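Local coordinates for DNA repair protein PprA (Deinococcus deserti, PDB 6MC8) that binds DNA and takes part in the repair of radiation-induced damage and in genome segregation, probably by forming filaments, at residues E283-E286 / T287-L291; L75-D78 / R79-L82; A207-K210 / V211-I215; P197-P200 / A201-L204. The protein carries 2 engineered substitutions. One frame throughout, in Å; residues are numbered along the deposited sequence.

Interaction 1 (E283-E286 / T287-L291)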
ATOM      1  N   GLU A 283      -1.183  -9.461 -23.959  1.00 29.27           N
ATOM      2  CA  GLU A 283      -0.077  -8.781 -24.623  1.00 25.03           C
ATOM      3  C   GLU A 283       1.264  -9.359 -24.192  1.00 26.66           C
ATOM      4  O   GLU A 283       2.140  -9.591 -25.030  1.00 25.83           O
ATOM      5  CB  GLU A 283      -0.125  -7.281 -24.329  1.00 27.36           C
ATOM      6  CG  GLU A 283       1.018  -6.487 -24.938  1.00 27.92           C
ATOM      7  CD  GLU A 283       0.971  -5.019 -24.582  1.00 30.36           C
ATOM      8  OE1 GLU A 283       0.034  -4.610 -23.874  1.00 33.56           O
ATOM      9  OE2 GLU A 283       1.879  -4.274 -24.998  1.00 32.47           O
ATOM     10  N   ALA A 284       1.432  -9.611 -22.892  1.00 28.18           N
ATOM     11  CA  ALA A 284       2.711 -10.084 -22.374  1.00 29.18           C
ATOM     12  C   ALA A 284       3.004 -11.511 -22.816  1.00 30.24           C
ATOM     13  O   ALA A 284       4.164 -11.877 -23.015  1.00 26.47           O
ATOM     14  CB  ALA A 284       2.725  -9.983 -20.851  1.00 21.21           C
ATOM     15  N   THR A 285       1.961 -12.326 -22.977  1.00 30.45           N
ATOM     16  CA  THR A 285       2.144 -13.690 -23.460  1.00 28.48           C
ATOM     17  C   THR A 285       2.556 -13.698 -24.930  1.00 27.45           C
ATOM     18  O   THR A 285       3.461 -14.437 -25.328  1.00 30.45           O
ATOM     19  CB  THR A 285       0.856 -14.486 -23.238  1.00 33.36           C
ATOM     20  OG1 THR A 285       0.553 -14.519 -21.840  1.00 41.24           O
ATOM     21  CG2 THR A 285       0.996 -15.906 -23.740  1.00 28.71           C
ATOM     22  N   GLU A 286       1.909 -12.862 -25.747  1.00 28.69           N
ATOM     23  CA  GLU A 286       2.303 -12.726 -27.146  1.00 25.82           C
ATOM     24  C   GLU A 286       3.675 -12.080 -27.283  1.00 25.71           C
ATOM     25  O   GLU A 286       4.421 -12.393 -28.215  1.00 30.18           O
ATOM     26  CB  GLU A 286       1.256 -11.920 -27.916  1.00 29.56           C
ATOM     27  CG  GLU A 286       0.004 -12.694 -28.278  1.00 44.30           C
ATOM     28  CD  GLU A 286       0.240 -13.694 -29.404  1.00 57.74           C
ATOM     29  OE1 GLU A 286       1.038 -13.392 -30.314  1.00 53.63           O
ATOM     30  OE2 GLU A 286      -0.367 -14.783 -29.376  1.00 60.05           O
ATOM     31  N   THR A 287       4.021 -11.171 -26.371  1.00 25.01           N
ATOM     32  CA  THR A 287       5.344 -10.559 -26.412  1.00 22.73           C
ATOM     33  C   THR A 287       6.417 -11.561 -26.000  1.00 29.40           C
ATOM     34  O   THR A 287       7.487 -11.613 -26.611  1.00 31.45           O
ATOM     35  CB  THR A 287       5.378  -9.316 -25.518  1.00 27.04           C
ATOM     36  OG1 THR A 287       4.355  -8.408 -25.928  1.00 22.37           O
ATOM     37  CG2 THR A 287       6.706  -8.605 -25.622  1.00 20.50           C
ATOM     38  N   LEU A 288       6.125 -12.396 -24.999  1.00 24.05           N
ATOM     39  CA  LEU A 288       7.090 -13.400 -24.562  1.00 24.68           C
ATOM     40  C   LEU A 288       7.293 -14.482 -25.614  1.00 26.78           C
ATOM     41  O   LEU A 288       8.422 -14.935 -25.833  1.00 27.67           O
ATOM     42  CB  LEU A 288       6.648 -14.025 -23.238  1.00 22.08           C
ATOM     43  CG  LEU A 288       7.563 -15.120 -22.689  1.00 20.59           C
ATOM     44  CD1 LEU A 288       8.942 -14.578 -22.402  1.00 18.61           C
ATOM     45  CD2 LEU A 288       6.977 -15.766 -21.462  1.00 26.39           C
ATOM     46  N   ASP A 289       6.216 -14.904 -26.278  1.00 31.89           N
ATOM     47  CA  ASP A 289       6.332 -15.955 -27.284  1.00 28.16           C
ATOM     48  C   ASP A 289       7.092 -15.464 -28.506  1.00 26.41           C
ATOM     49  O   ASP A 289       7.865 -16.213 -29.108  1.00 31.23           O
ATOM     50  CB  ASP A 289       4.949 -16.471 -27.686  1.00 27.99           C
ATOM     51  CG  ASP A 289       4.287 -17.280 -26.592  1.00 37.14           C
ATOM     52  OD1 ASP A 289       5.007 -17.834 -25.743  1.00 34.45           O
ATOM     53  OD2 ASP A 289       3.045 -17.380 -26.597  1.00 36.67           O
ATOM     54  N   GLU A 290       6.904 -14.197 -28.872  1.00 25.91           N
ATOM     55  CA  GLU A 290       7.594 -13.671 -30.042  1.00 32.08           C
ATOM     56  C   GLU A 290       9.063 -13.387 -29.751  1.00 26.97           C
ATOM     57  O   GLU A 290       9.925 -13.645 -30.598  1.00 29.71           O
ATOM     58  CB  GLU A 290       6.878 -12.422 -30.563  1.00 24.63           C
ATOM     59  CG  GLU A 290       7.574 -11.762 -31.744  1.00 32.23           C
ATOM     60  CD  GLU A 290       7.719 -12.681 -32.953  1.00 46.06           C
ATOM     61  OE1 GLU A 290       6.826 -13.515 -33.208  1.00 48.66           O
ATOM     62  OE2 GLU A 290       8.762 -12.590 -33.631  1.00 44.80           O
ATOM     63  N   LEU A 291       9.370 -12.881 -28.554  1.00 22.01           N
ATOM     64  CA  LEU A 291      10.757 -12.592 -28.198  1.00 21.08           C
ATOM     65  C   LEU A 291      11.587 -13.861 -28.075  1.00 28.95           C
ATOM     66  O   LEU A 291      12.778 -13.861 -28.395  1.00 27.34           O
ATOM     67  CB  LEU A 291      10.814 -11.799 -26.899  1.00 21.02           C
ATOM     68  CG  LEU A 291      10.450 -10.324 -26.972  1.00 22.63           C
ATOM     69  CD1 LEU A 291      10.256  -9.823 -25.576  1.00 19.69           C
ATOM     70  CD2 LEU A 291      11.544  -9.549 -27.661  1.00 20.39           C
TER

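Interaction 2 (L75-D78 / R79-L82)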
ATOM      1  N   LEU A  75      13.981  -2.135 -19.363  1.00 16.48           N
ATOM      2  CA  LEU A  75      13.210  -2.950 -20.293  1.00 18.51           C
ATOM      3  C   LEU A  75      13.892  -4.289 -20.536  1.00 21.35           C
ATOM      4  O   LEU A  75      13.225  -5.308 -20.738  1.00 21.08           O
ATOM      5  CB  LEU A  75      12.996  -2.193 -21.604  1.00 16.59           C
ATOM      6  CG  LEU A  75      12.120  -2.880 -22.654  1.00 19.65           C
ATOM      7  CD1 LEU A  75      10.737  -3.150 -22.095  1.00 20.63           C
ATOM      8  CD2 LEU A  75      12.025  -2.052 -23.912  1.00 13.73           C
ATOM      9  N   ALA A  76      15.225  -4.310 -20.494  1.00 19.77           N
ATOM     10  CA  ALA A  76      15.947  -5.564 -20.649  1.00 17.46           C
ATOM     11  C   ALA A  76      15.779  -6.458 -19.427  1.00 21.45           C
ATOM     12  O   ALA A  76      15.714  -7.683 -19.556  1.00 21.70           O
ATOM     13  CB  ALA A  76      17.423  -5.290 -20.922  1.00 18.00           C
ATOM     14  N   HIS A  77      15.696  -5.866 -18.233  1.00 18.32           N
ATOM     15  CA  HIS A  77      15.501  -6.673 -17.033  1.00 23.66           C
ATOM     16  C   HIS A  77      14.072  -7.178 -16.910  1.00 21.90           C
ATOM     17  O   HIS A  77      13.826  -8.176 -16.226  1.00 25.44           O
ATOM     18  CB  HIS A  77      15.899  -5.899 -15.780  1.00 21.20           C
ATOM     19  CG  HIS A  77      17.363  -5.928 -15.497  1.00 22.82           C
ATOM     20  ND1 HIS A  77      18.004  -7.069 -15.072  1.00 21.51           N
ATOM     21  CD2 HIS A  77      18.308  -4.963 -15.548  1.00 23.77           C
ATOM     22  CE1 HIS A  77      19.283  -6.810 -14.890  1.00 20.21           C
ATOM     23  NE2 HIS A  77      19.494  -5.538 -15.169  1.00 22.95           N
ATOM     24  N   ASP A  78      13.118  -6.510 -17.561  1.00 19.94           N
ATOM     25  CA  ASP A  78      11.757  -7.032 -17.609  1.00 21.65           C
ATOM     26  C   ASP A  78      11.691  -8.299 -18.445  1.00 23.44           C
ATOM     27  O   ASP A  78      10.806  -9.136 -18.254  1.00 30.38           O
ATOM     28  CB  ASP A  78      10.802  -5.985 -18.179  1.00 19.06           C
ATOM     29  CG  ASP A  78      10.574  -4.830 -17.246  1.00 24.01           C
ATOM     30  OD1 ASP A  78      10.644  -5.028 -16.021  1.00 22.98           O
ATOM     31  OD2 ASP A  78      10.323  -3.718 -17.738  1.00 30.17           O
ATOM     32  N   ARG A  79      12.632  -8.459 -19.367  1.00 18.62           N
ATOM     33  CA  ARG A  79      12.608  -9.553 -20.315  1.00 20.13           C
ATOM     34  C   ARG A  79      13.627 -10.633 -19.994  1.00 21.48           C
ATOM     35  O   ARG A  79      13.381 -11.806 -20.285  1.00 21.97           O
ATOM     36  CB  ARG A  79      12.821  -8.987 -21.713  1.00 19.36           C
ATOM     37  CG  ARG A  79      11.663  -8.117 -22.118  1.00 18.78           C
ATOM     38  CD  ARG A  79      11.908  -7.420 -23.407  1.00 19.84           C
ATOM     39  NE  ARG A  79      10.731  -6.689 -23.849  1.00 18.69           N
ATOM     40  CZ  ARG A  79      10.664  -6.005 -24.981  1.00 18.52           C
ATOM     41  NH1 ARG A  79      11.708  -5.962 -25.790  1.00 14.21           N
ATOM     42  NH2 ARG A  79       9.550  -5.373 -25.304  1.00 20.60           N
ATOM     43  N   TRP A  80      14.752 -10.262 -19.382  1.00 17.05           N
ATOM     44  CA  TRP A  80      15.702 -11.253 -18.890  1.00 21.06           C
ATOM     45  C   TRP A  80      15.100 -12.108 -17.782  1.00 19.84           C
ATOM     46  O   TRP A  80      15.414 -13.297 -17.682  1.00 19.45           O
ATOM     47  CB  TRP A  80      16.963 -10.545 -18.409  1.00 18.64           C
ATOM     48  CG  TRP A  80      17.824 -10.047 -19.516  1.00 18.12           C
ATOM     49  CD1 TRP A  80      17.845 -10.494 -20.797  1.00 17.86           C
ATOM     50  CD2 TRP A  80      18.730  -8.944 -19.461  1.00 21.48           C
ATOM     51  NE1 TRP A  80      18.746  -9.776 -21.534  1.00 20.24           N
ATOM     52  CE2 TRP A  80      19.299  -8.811 -20.738  1.00 20.93           C
ATOM     53  CE3 TRP A  80      19.130  -8.068 -18.451  1.00 18.76           C
ATOM     54  CZ2 TRP A  80      20.248  -7.840 -21.031  1.00 18.46           C
ATOM     55  CZ3 TRP A  80      20.069  -7.106 -18.745  1.00 19.37           C
ATOM     56  CH2 TRP A  80      20.618  -6.998 -20.023  1.00 14.85           C
ATOM     57  N   GLY A  81      14.224 -11.526 -16.964  1.00 20.31           N
ATOM     58  CA  GLY A  81      13.466 -12.261 -15.971  1.00 22.08           C
ATOM     59  C   GLY A  81      14.297 -12.835 -14.846  1.00 22.95           C
ATOM     60  O   GLY A  81      14.120 -13.992 -14.460  1.00 24.56           O
ATOM     61  N   LEU A  82      15.208 -12.037 -14.314  1.00 22.70           N
ATOM     62  CA  LEU A  82      16.129 -12.509 -13.297  1.00 25.21           C
ATOM     63  C   LEU A  82      15.535 -12.450 -11.900  1.00 29.14           C
ATOM     64  O   LEU A  82      16.146 -12.961 -10.961  1.00 34.50           O
ATOM     65  CB  LEU A  82      17.422 -11.695 -13.355  1.00 21.44           C
ATOM     66  CG  LEU A  82      18.108 -11.724 -14.722  1.00 24.83           C
ATOM     67  CD1 LEU A  82      19.354 -10.859 -14.732  1.00 24.16           C
ATOM     68  CD2 LEU A  82      18.422 -13.136 -15.174  1.00 22.40           C
TER

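Interaction 3 (A207-K210 / V211-I215). Engineered in segment 207-210: Lys210 (natural residue Asp).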
ATOM      1  N   ALA A 207      18.220 -23.258 -30.540  1.00 30.55           N
ATOM      2  CA  ALA A 207      18.771 -22.769 -31.796  1.00 33.77           C
ATOM      3  C   ALA A 207      19.646 -23.819 -32.462  1.00 34.06           C
ATOM      4  O   ALA A 207      19.724 -23.880 -33.692  1.00 32.12           O
ATOM      5  CB  ALA A 207      19.571 -21.495 -31.555  1.00 27.80           C
ATOM      6  N   ALA A 208      20.327 -24.642 -31.663  1.00 34.80           N
ATOM      7  CA  ALA A 208      21.140 -25.710 -32.226  1.00 28.34           C
ATOM      8  C   ALA A 208      20.272 -26.792 -32.852  1.00 35.05           C
ATOM      9  O   ALA A 208      20.642 -27.370 -33.877  1.00 39.01           O
ATOM     10  CB  ALA A 208      22.049 -26.302 -31.152  1.00 30.68           C
ATOM     11  N   TRP A 209      19.108 -27.068 -32.257  1.00 35.04           N
ATOM     12  CA  TRP A 209      18.166 -28.015 -32.847  1.00 34.15           C
ATOM     13  C   TRP A 209      17.602 -27.497 -34.160  1.00 39.94           C
ATOM     14  O   TRP A 209      17.329 -28.280 -35.074  1.00 43.65           O
ATOM     15  CB  TRP A 209      17.040 -28.323 -31.857  1.00 36.68           C
ATOM     16  CG  TRP A 209      15.905 -29.144 -32.428  1.00 51.58           C
ATOM     17  CD1 TRP A 209      14.667 -28.689 -32.763  1.00 51.62           C
ATOM     18  CD2 TRP A 209      15.909 -30.547 -32.737  1.00 51.33           C
ATOM     19  NE1 TRP A 209      13.898 -29.713 -33.253  1.00 54.46           N
ATOM     20  CE2 TRP A 209      14.640 -30.865 -33.248  1.00 54.35           C
ATOM     21  CE3 TRP A 209      16.862 -31.561 -32.630  1.00 50.51           C
ATOM     22  CZ2 TRP A 209      14.298 -32.158 -33.650  1.00 62.32           C
ATOM     23  CZ3 TRP A 209      16.524 -32.840 -33.028  1.00 57.86           C
ATOM     24  CH2 TRP A 209      15.254 -33.127 -33.531  1.00 60.25           C
ATOM     25  N   LYS A 210      17.437 -26.178 -34.282  1.00 37.33           N
ATOM     26  CA  LYS A 210      16.886 -25.610 -35.506  1.00 37.88           C
ATOM     27  C   LYS A 210      17.879 -25.703 -36.659  1.00 37.34           C
ATOM     28  O   LYS A 210      17.487 -25.942 -37.807  1.00 40.09           O
ATOM     29  CB  LYS A 210      16.466 -24.161 -35.265  1.00 31.28           C
ATOM     30  CG  LYS A 210      15.799 -23.511 -36.454  1.00 35.88           C
ATOM     31  CD  LYS A 210      15.385 -22.084 -36.180  1.00 45.50           C
ATOM     32  CE  LYS A 210      14.696 -21.495 -37.395  1.00 41.08           C
ATOM     33  NZ  LYS A 210      15.644 -21.354 -38.530  1.00 32.34           N
ATOM     34  N   VAL A 211      19.170 -25.536 -36.372  1.00 33.12           N
ATOM     35  CA  VAL A 211      20.181 -25.614 -37.421  1.00 35.83           C
ATOM     36  C   VAL A 211      20.371 -27.058 -37.872  1.00 36.54           C
ATOM     37  O   VAL A 211      20.466 -27.343 -39.072  1.00 35.34           O
ATOM     38  CB  VAL A 211      21.504 -24.990 -36.935  1.00 32.79           C
ATOM     39  CG1 VAL A 211      22.592 -25.136 -37.977  1.00 30.61           C
ATOM     40  CG2 VAL A 211      21.309 -23.536 -36.612  1.00 24.50           C
ATOM     41  N   ILE A 212      20.386 -27.991 -36.915  1.00 38.45           N
ATOM     42  CA  ILE A 212      20.647 -29.399 -37.212  1.00 36.25           C
ATOM     43  C   ILE A 212      19.484 -30.020 -37.983  1.00 38.74           C
ATOM     44  O   ILE A 212      19.692 -30.785 -38.932  1.00 40.86           O
ATOM     45  CB  ILE A 212      20.960 -30.157 -35.907  1.00 33.06           C
ATOM     46  CG1 ILE A 212      22.314 -29.710 -35.367  1.00 32.58           C
ATOM     47  CG2 ILE A 212      20.961 -31.660 -36.100  1.00 37.03           C
ATOM     48  CD1 ILE A 212      22.597 -30.184 -33.978  1.00 34.94           C
ATOM     49  N   THR A 213      18.249 -29.665 -37.621  1.00 43.11           N
ATOM     50  CA  THR A 213      17.082 -30.222 -38.302  1.00 45.02           C
ATOM     51  C   THR A 213      16.953 -29.666 -39.718  1.00 37.74           C
ATOM     52  O   THR A 213      16.425 -30.340 -40.609  1.00 41.17           O
ATOM     53  CB  THR A 213      15.826 -29.941 -37.468  1.00 46.48           C
ATOM     54  OG1 THR A 213      16.065 -30.346 -36.117  1.00 47.02           O
ATOM     55  CG2 THR A 213      14.624 -30.725 -37.968  1.00 38.90           C
ATOM     56  N   SER A 214      17.488 -28.473 -39.958  1.00 36.95           N
ATOM     57  CA  SER A 214      17.472 -27.854 -41.274  1.00 42.65           C
ATOM     58  C   SER A 214      18.676 -28.238 -42.133  1.00 38.04           C
ATOM     59  O   SER A 214      18.881 -27.632 -43.186  1.00 38.89           O
ATOM     60  CB  SER A 214      17.399 -26.333 -41.131  1.00 38.15           C
ATOM     61  OG  SER A 214      17.412 -25.701 -42.397  1.00 57.18           O
ATOM     62  N   ILE A 215      19.469 -29.222 -41.710  1.00 38.06           N
ATOM     63  CA  ILE A 215      20.600 -29.674 -42.513  1.00 43.06           C
ATOM     64  C   ILE A 215      20.107 -30.566 -43.644  1.00 41.25           C
ATOM     65  O   ILE A 215      19.324 -31.500 -43.436  1.00 38.94           O
ATOM     66  CB  ILE A 215      21.647 -30.367 -41.626  1.00 43.73           C
ATOM     67  CG1 ILE A 215      22.419 -29.310 -40.844  1.00 38.94           C
ATOM     68  CG2 ILE A 215      22.600 -31.232 -42.422  1.00 37.73           C
ATOM     69  CD1 ILE A 215      23.327 -29.859 -39.818  1.00 35.58           C
TER

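Interaction 4 (P197-P200 / A201-L204)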
ATOM      1  N   PRO A 197      10.536 -20.134 -18.321  1.00 26.42           N
ATOM      2  CA  PRO A 197      11.953 -20.204 -17.934  1.00 27.06           C
ATOM      3  C   PRO A 197      12.879 -20.513 -19.101  1.00 24.59           C
ATOM      4  O   PRO A 197      12.623 -21.410 -19.905  1.00 25.76           O
ATOM      5  CB  PRO A 197      11.972 -21.328 -16.895  1.00 22.70           C
ATOM      6  CG  PRO A 197      10.591 -21.392 -16.391  1.00 28.11           C
ATOM      7  CD  PRO A 197       9.720 -21.081 -17.552  1.00 28.11           C
ATOM      8  N   ALA A 198      13.965 -19.751 -19.182  1.00 22.04           N
ATOM      9  CA  ALA A 198      14.952 -19.913 -20.235  1.00 23.39           C
ATOM     10  C   ALA A 198      16.311 -19.478 -19.716  1.00 26.33           C
ATOM     11  O   ALA A 198      16.454 -18.387 -19.164  1.00 25.31           O
ATOM     12  CB  ALA A 198      14.581 -19.106 -21.481  1.00 19.95           C
ATOM     13  N   THR A 199      17.297 -20.343 -19.886  1.00 26.66           N
ATOM     14  CA  THR A 199      18.694 -20.029 -19.659  1.00 22.95           C
ATOM     15  C   THR A 199      19.350 -19.803 -21.015  1.00 23.64           C
ATOM     16  O   THR A 199      18.768 -20.146 -22.050  1.00 23.46           O
ATOM     17  CB  THR A 199      19.402 -21.160 -18.891  1.00 26.12           C
ATOM     18  OG1 THR A 199      19.424 -22.355 -19.674  1.00 27.39           O
ATOM     19  CG2 THR A 199      18.702 -21.429 -17.581  1.00 22.68           C
ATOM     20  N   PRO A 200      20.532 -19.173 -21.057  1.00 25.54           N
ATOM     21  CA  PRO A 200      21.262 -19.102 -22.334  1.00 27.44           C
ATOM     22  C   PRO A 200      21.660 -20.453 -22.895  1.00 25.25           C
ATOM     23  O   PRO A 200      21.747 -20.602 -24.117  1.00 27.61           O
ATOM     24  CB  PRO A 200      22.484 -18.253 -21.979  1.00 22.43           C
ATOM     25  CG  PRO A 200      22.037 -17.442 -20.879  1.00 22.47           C
ATOM     26  CD  PRO A 200      21.114 -18.246 -20.071  1.00 22.73           C
ATOM     27  N   ALA A 201      21.903 -21.445 -22.038  1.00 24.41           N
ATOM     28  CA  ALA A 201      22.143 -22.795 -22.528  1.00 23.23           C
ATOM     29  C   ALA A 201      20.873 -23.399 -23.113  1.00 27.10           C
ATOM     30  O   ALA A 201      20.929 -24.129 -24.108  1.00 30.39           O
ATOM     31  CB  ALA A 201      22.693 -23.672 -21.407  1.00 16.79           C
ATOM     32  N   THR A 202      19.720 -23.105 -22.504  1.00 26.50           N
ATOM     33  CA  THR A 202      18.439 -23.556 -23.039  1.00 22.53           C
ATOM     34  C   THR A 202      18.141 -22.895 -24.377  1.00 25.28           C
ATOM     35  O   THR A 202      17.686 -23.556 -25.319  1.00 23.15           O
ATOM     36  CB  THR A 202      17.326 -23.255 -22.030  1.00 27.88           C
ATOM     37  OG1 THR A 202      17.568 -23.979 -20.821  1.00 31.41           O
ATOM     38  CG2 THR A 202      15.960 -23.633 -22.567  1.00 31.67           C
ATOM     39  N   ALA A 203      18.431 -21.598 -24.487  1.00 29.83           N
ATOM     40  CA  ALA A 203      18.121 -20.858 -25.703  1.00 24.05           C
ATOM     41  C   ALA A 203      19.057 -21.235 -26.843  1.00 28.22           C
ATOM     42  O   ALA A 203      18.643 -21.260 -28.006  1.00 26.14           O
ATOM     43  CB  ALA A 203      18.182 -19.359 -25.425  1.00 22.84           C
ATOM     44  N   LEU A 204      20.318 -21.535 -26.531  1.00 24.40           N
ATOM     45  CA  LEU A 204      21.243 -21.976 -27.568  1.00 25.73           C
ATOM     46  C   LEU A 204      20.962 -23.410 -27.993  1.00 30.83           C
ATOM     47  O   LEU A 204      21.249 -23.787 -29.133  1.00 36.04           O
ATOM     48  CB  LEU A 204      22.687 -21.823 -27.088  1.00 24.05           C
ATOM     49  CG  LEU A 204      23.225 -20.392 -27.071  1.00 26.69           C
ATOM     50  CD1 LEU A 204      24.547 -20.303 -26.346  1.00 23.13           C
ATOM     51  CD2 LEU A 204      23.382 -19.904 -28.492  1.00 25.77           C
TER

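Interaction 1 (E283-E286 / T287-L291)
Glu283 and Thr287 meet one turn apart in the long alpha-helix 274-304, and this stretch is a regular i to i+4 ladder to which a threonine hydroxyl adds an extra rung. Glu283 O accepts twice from the same residue: Thr287 N comes in at 2.8 Å, and Thr287 OG1 donates to it at 2.7 Å from 42° above the carbonyl plane. The hydroxyl can fold back this way because it stands opposite its own carbonyl carbon and beside its backbone N (chi1 -56°). The side chain of Glu283 runs alongside, its CG 4.0 Å from Thr287 OG1, and reaches on extended past it. A valine in place of Thr287 would probably leave Glu283 O with the amide as its sole partner in this turn and put a methyl group against the carbonyl. At Ala284 the rung is Leu288 N to Ala284 O, 2.8 Å; these two buried side chains turn toward the sheet, both touching Val194, and Leu288 also reaches Ala262. Thr285 O takes Asp289 N at 3.0 Å, while Thr285 OG1 bonds back to Gln281 O. Thr285 CG2 lies beside the carboxylate of Asp289, 3.8 Å from Asp289 OD2; Asp289 OD1 makes a salt bridge to Arg196, which ties the helix to the loop following strand 189-195. Glu286 O receives Glu290 N at 3.1 Å. The Glu286 side chain bends at chi2 (-73°), and Glu286 OE2 ends 5.1 Å from Asp289 OD2, a like charge.

Interaction 2 (L75-D78 / R79-L82)
Trp80 turns the edge of its benzene ring toward the face of His77 in a T-shaped pair, centroids 5.0 Å apart and planes at 88°. The CE3-CZ3 edge does the touching, Trp80 CE3 lying 3.7 Å from His77 ND1, while Leu82 CD1 closes on the imidazole edge, 4.0 Å from the same nitrogen. The methyl of Ala76 sits over the six-membered ring of Trp80, a CH-pi contact with CB 3.7 Å from the centroid and only 9° off the normal. All this happens at the C-terminal end of helix 62-80, where Gly81 leaves helical geometry with positive phi (67°) and its N makes just a weak bond to His77 O. Ala76 O holds both Trp80 N (2.8 Å) and Arg79 N (3.2 Å), the latter approaching from well above the carbonyl plane. A leucine in place of Trp80 would probably leave the His77 face without its edge-on partner and Thr45 OG1 without the indole N-H that bonds it. On another side of the helix Leu75 CD1 lies over one face of the Arg79 guanidinium, 3.9 Å from NE; the arginine chain, extended from CG to NE, carries NH1 on to Ala46 O.

Interaction 3 (A207-K210 / V211-I215)
Trp209 and Thr213 carry the polar part of this last turn of helix 200-213. Trp209 O is gripped twice by one residue, by Thr213 N at 3.0 Å and by Thr213 OG1 at 2.6 Å, the hydroxyl donor lying 22° from the carbonyl plane. Two further rungs precede it, Val211 N to Ala207 O at 3.2 Å and Ile212 N to Ala208 O at 3.1 Å; the one that follows, Ser214 N to Lys210 O, is weak, as the backbone departs from helical angles at Ser214. Lys210 is an engineered residue, aspartate in the natural protein; its long side chain also touches Thr296 of helix 274-304.

The aromatic contact uses the same hydroxyl. Trp209 CG stands opposite its backbone N (chi1 172°), which swings the indole alongside the following turn and brings Thr213 OG1 over the middle of one ring face, 3.2 Å from CE2.

Van der Waals contacts of aliphatic carbons with carbonyl oxygens make up the rest: Ile212 CG1 lies 3.2 Å from Ala208 O and Val211 CG2 3.3 Å from Ala207 O. Farther out the neighbours are apolar: Ile212 and Trp209 both touch Met233 of helix 218-237, whereas Ala207 and Val211 rest on Ala300 of helix 274-304. Because Thr213 OG1 gives its proton to Trp209 O, the indole probably meets the hydroxyl oxygen rather than accepting an O-H...pi bond, and the ring contact is then mainly van der Waals.

Interaction 4 (P197-P200 / A201-L204)
Thr199 and Thr202 meet through their hydroxyls where the loop after strand 189-195 runs into helix 200-213, with Thr199 in the N-cap position. This is the tight part. Thr199 OG1 and Thr202 OG1 are hydrogen-bonded at 2.7 Å, and either may be the donor; the two side chains cross at about a right angle. The torsion of Thr199 (chi1 64°) sets its hydroxyl between the backbone N and the carbonyl carbon, directed into the first turn, where it also lies 3.3 Å from Thr202 CB. Pro200 opens the helix, a place that suits proline because the first turn asks for no N-H donor there and the ring fixes phi near -62°. The first rungs follow at once: Ala203 N bonds to Thr199 O at 2.9 Å, and Leu204 N to Pro200 O at 3.0 Å, this last donor standing 35° above the carbonyl plane. Leu204 CG packs against the same oxygen, 3.3 Å from Pro200 O. Ala203 and Leu204 turn their side chains to Leu299, so this flank of the turn is covered by helix 274-304.

The solvent side is looser. Ala201 and the side chain of Thr199 are exposed there, and Ala201 offers just its methyl, CB 3.9 Å from Thr199 OG1. The approach of the incoming loop is slight, Ala198 CA lying 4.5 Å from Thr202 CB. Chemically, the hydroxyl-to-hydroxyl bond probably restrains the rotation of both threonines; none of these eight residues carries a charged side chain, so the polar side-chain contact across this start is between neutral hydroxyls.

How the interactions relate
From the N terminus the contacts come in series as interaction 2, interaction 4, interaction 3 and interaction 1; each is local, so none closes a long loop, and none nests in or crosses another. Interaction 2 sits at the C-terminal end of helix 62-80, close to the centre of the folded chain. Interactions 4 and 3 lie at the two ends of helix 200-213, their centres about 15 Å apart, and both lean on the far part of helix 274-304. Interaction 1 occupies the middle of that long helix, against strands 189-195 and 261-267. It meets interaction 2 directly, Leu291 CD1 lying 3.6 Å from Arg79 NE, which joins the helix 62-80 end to helix 274-304.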